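Local coordinates for Emp46p (Saccharomyces cerevisiae, PDB 2A6X), which binds carbohydrate as a calcium-independent cargo receptor and probably takes part in the secretion of glycoproteins, at residues V125-N130 / P142-C147. The protein carries 1 engineered substitution. Residues are numbered along the deposited sequence; the frame is centred on the assembly and turned at random.
Sequences VTAFLN and PYFASC. Engineered in segment 125-130: F128 (natural residue Tyr).
V125 and C147 face each other as an antiparallel hydrogen-bonded pair: V125 N gives its hydrogen to C147 O at 2.9 Å, and C147 N returns one to V125 O. V125 O has a further, weaker neighbour in the CA-H of S146. One step on, A127 N donates to A145 O at 2.9 Å. The regular ladder ends there: A127 O receives its hydrogen from F144 N at 2.9 Å. F144 N approaches nearly along the C=O axis, but the N-H...O angle is only 144°. The next link is through a water, which accepts from L129 N at 3.0 Å and donates to P142 O at 2.9 Å. The alternate residues T126 and F128 turn their backbone bonds to L114 and M112 of strand 111-115. On the face of T126 and S146, T126 CG2 sits over the Y143 ring, 3.9 Å from its centroid. Y143 CB in turn covers one face of the engineered F128 (natural residue Tyr); the Y143 ring turns its edge toward the F128 face in an offset edge-to-face pair, the planes at 89°, while P142 lies at the F128 rim. On the A127 side, F144 CG lies between backbone N and carbonyl carbon (chi1 73°), which brings F144 CZ against A127 CB and F144 CE2 to 3.6 Å from L129 CG. C147 SG, near V125 CB, is bonded to C181. Strand 145-148 is an outermost strand of one of the two antiparallel sheets, and this disulfide ties it to strand 179-184 of the other, in the beta sandwich of the legume-like lectin family.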
ATOM      1  N   VAL A 125       4.455  -2.659 -10.958  1.00 17.90           N
ATOM      2  CA  VAL A 125       4.621  -1.816  -9.782  1.00 17.65           C
ATOM      3  C   VAL A 125       5.254  -0.531 -10.267  1.00 17.58           C
ATOM      4  O   VAL A 125       6.286  -0.588 -10.916  1.00 18.93           O
ATOM      5  CB  VAL A 125       5.557  -2.469  -8.756  1.00 17.76           C
ATOM      6  CG1 VAL A 125       5.790  -1.549  -7.584  1.00 17.83           C
ATOM      7  CG2 VAL A 125       4.988  -3.773  -8.272  1.00 18.49           C
ATOM      8  N   THR A 126       4.637   0.597  -9.961  1.00 16.50           N
ATOM      9  CA  THR A 126       5.227   1.924 -10.230  1.00 17.50           C
ATOM     10  C   THR A 126       5.249   2.732  -8.952  1.00 17.52           C
ATOM     11  O   THR A 126       4.259   2.732  -8.213  1.00 17.99           O
ATOM     12  CB  THR A 126       4.506   2.680 -11.392  1.00 18.07           C
ATOM     13  OG1 THR A 126       3.084   2.632 -11.263  1.00 17.99           O
ATOM     14  CG2 THR A 126       4.788   2.040 -12.725  1.00 18.70           C
ATOM     15  N   ALA A 127       6.371   3.417  -8.694  1.00 17.08           N
ATOM     16  CA  ALA A 127       6.561   4.150  -7.452  1.00 18.06           C
ATOM     17  C   ALA A 127       6.667   5.646  -7.747  1.00 18.81           C
ATOM     18  O   ALA A 127       7.408   6.043  -8.642  1.00 19.23           O
ATOM     19  CB  ALA A 127       7.792   3.668  -6.736  1.00 17.77           C
ATOM     20  N   PHE A 128       5.936   6.438  -6.979  1.00 19.99           N
ATOM     21  CA  PHE A 128       5.793   7.880  -7.215  1.00 20.80           C
ATOM     22  C   PHE A 128       6.075   8.657  -5.931  1.00 22.19           C
ATOM     23  O   PHE A 128       5.630   8.286  -4.844  1.00 20.46           O
ATOM     24  CB  PHE A 128       4.374   8.249  -7.672  1.00 20.85           C
ATOM     25  CG  PHE A 128       3.904   7.546  -8.906  1.00 21.68           C
ATOM     26  CD1 PHE A 128       3.930   8.186 -10.142  1.00 20.88           C
ATOM     27  CD2 PHE A 128       3.384   6.262  -8.840  1.00 19.97           C
ATOM     28  CE1 PHE A 128       3.492   7.519 -11.290  1.00 21.75           C
ATOM     29  CE2 PHE A 128       2.949   5.615  -9.973  1.00 20.85           C
ATOM     30  CZ  PHE A 128       2.987   6.252 -11.196  1.00 22.54           C
ATOM     31  N   LEU A 129       6.767   9.783  -6.074  1.00 23.70           N
ATOM     32  CA  LEU A 129       6.892  10.756  -5.013  1.00 25.55           C
ATOM     33  C   LEU A 129       6.116  12.020  -5.357  1.00 26.23           C
ATOM     34  O   LEU A 129       6.060  12.436  -6.520  1.00 27.54           O
ATOM     35  CB  LEU A 129       8.354  11.145  -4.843  1.00 25.80           C
ATOM     36  CG  LEU A 129       9.258  10.089  -4.281  1.00 27.35           C
ATOM     37  CD1 LEU A 129      10.734  10.442  -4.565  1.00 30.79           C
ATOM     38  CD2 LEU A 129       8.975   9.925  -2.791  1.00 29.59           C
ATOM     39  N   ASN A 130       5.518  12.634  -4.348  1.00 27.83           N
ATOM     40  CA  ASN A 130       4.943  13.966  -4.492  1.00 29.42           C
ATOM     41  C   ASN A 130       5.282  14.751  -3.231  1.00 31.02           C
ATOM     42  O   ASN A 130       5.348  14.178  -2.152  1.00 29.34           O
ATOM     43  CB  ASN A 130       3.431  13.870  -4.717  1.00 29.60           C
ATOM     44  CG  ASN A 130       2.829  15.146  -5.302  1.00 31.67           C
ATOM     45  OD1 ASN A 130       3.486  16.184  -5.391  1.00 32.00           O
ATOM     46  ND2 ASN A 130       1.564  15.065  -5.712  1.00 30.16           N
ATOM     47  N   PRO A 142       5.411   9.663 -14.604  1.00 29.07           N
ATOM     48  CA  PRO A 142       6.431  10.359 -13.800  1.00 27.72           C
ATOM     49  C   PRO A 142       6.960   9.560 -12.586  1.00 26.72           C
ATOM     50  O   PRO A 142       7.476  10.146 -11.639  1.00 27.87           O
ATOM     51  CB  PRO A 142       5.658  11.573 -13.315  1.00 27.49           C
ATOM     52  CG  PRO A 142       4.298  11.013 -13.052  1.00 28.66           C
ATOM     53  CD  PRO A 142       4.055   9.994 -14.126  1.00 28.74           C
ATOM     54  N   TYR A 143       6.819   8.245 -12.615  1.00 24.56           N
ATOM     55  CA  TYR A 143       7.357   7.394 -11.549  1.00 23.03           C
ATOM     56  C   TYR A 143       8.901   7.421 -11.511  1.00 22.97           C
ATOM     57  O   TYR A 143       9.571   7.586 -12.555  1.00 23.89           O
ATOM     58  CB  TYR A 143       6.814   5.951 -11.695  1.00 22.07           C
ATOM     59  CG  TYR A 143       6.873   5.362 -13.096  1.00 20.32           C
ATOM     60  CD1 TYR A 143       8.023   4.747 -13.572  1.00 20.29           C
ATOM     61  CD2 TYR A 143       5.753   5.393 -13.933  1.00 21.41           C
ATOM     62  CE1 TYR A 143       8.070   4.213 -14.839  1.00 21.63           C
ATOM     63  CE2 TYR A 143       5.795   4.858 -15.202  1.00 20.03           C
ATOM     64  CZ  TYR A 143       6.958   4.265 -15.650  1.00 22.61           C
ATOM     65  OH  TYR A 143       7.030   3.716 -16.922  1.00 24.37           O
ATOM     66  N   PHE A 144       9.469   7.278 -10.310  1.00 21.52           N
ATOM     67  CA  PHE A 144      10.918   7.255 -10.133  1.00 21.24           C
ATOM     68  C   PHE A 144      11.498   5.836 -10.198  1.00 20.38           C
ATOM     69  O   PHE A 144      12.699   5.654 -10.365  1.00 20.75           O
ATOM     70  CB  PHE A 144      11.333   7.983  -8.830  1.00 21.15           C
ATOM     71  CG  PHE A 144      11.020   7.228  -7.568  1.00 21.33           C
ATOM     72  CD1 PHE A 144      11.881   6.268  -7.059  1.00 20.07           C
ATOM     73  CD2 PHE A 144       9.835   7.474  -6.898  1.00 22.30           C
ATOM     74  CE1 PHE A 144      11.536   5.563  -5.892  1.00 22.58           C
ATOM     75  CE2 PHE A 144       9.511   6.785  -5.732  1.00 22.93           C
ATOM     76  CZ  PHE A 144      10.365   5.827  -5.245  1.00 22.80           C
ATOM     77  N   ALA A 145      10.625   4.830 -10.065  1.00 19.22           N
ATOM     78  CA  ALA A 145      11.035   3.448 -10.099  1.00 19.16           C
ATOM     79  C   ALA A 145       9.868   2.564 -10.488  1.00 18.49           C
ATOM     80  O   ALA A 145       8.705   2.948 -10.353  1.00 19.23           O
ATOM     81  CB  ALA A 145      11.584   3.010  -8.761  1.00 20.04           C
ATOM     82  N   SER A 146      10.209   1.402 -11.008  1.00 18.85           N
ATOM     83  CA  SER A 146       9.198   0.449 -11.485  1.00 18.80           C
ATOM     84  C   SER A 146       9.755  -0.942 -11.673  1.00 18.12           C
ATOM     85  O   SER A 146      10.971  -1.163 -11.786  1.00 19.16           O
ATOM     86  CB  SER A 146       8.583   0.931 -12.794  1.00 19.49           C
ATOM     87  OG  SER A 146       9.547   0.897 -13.854  1.00 20.29           O
ATOM     88  N   CYS A 147       8.838  -1.893 -11.735  1.00 17.58           N
ATOM     89  CA  CYS A 147       9.131  -3.216 -12.229  1.00 18.34           C
ATOM     90  C   CYS A 147       7.864  -3.822 -12.860  1.00 18.00           C
ATOM     91  O   CYS A 147       6.755  -3.363 -12.599  1.00 19.48           O
ATOM     92  CB  CYS A 147       9.712  -4.121 -11.131  1.00 18.29           C
ATOM     93  SG  CYS A 147       8.574  -4.489  -9.751  1.00 19.61           S
TER
HETATM   94  O   HOH W   1       7.968  10.070  -8.794  1.00 27.13           O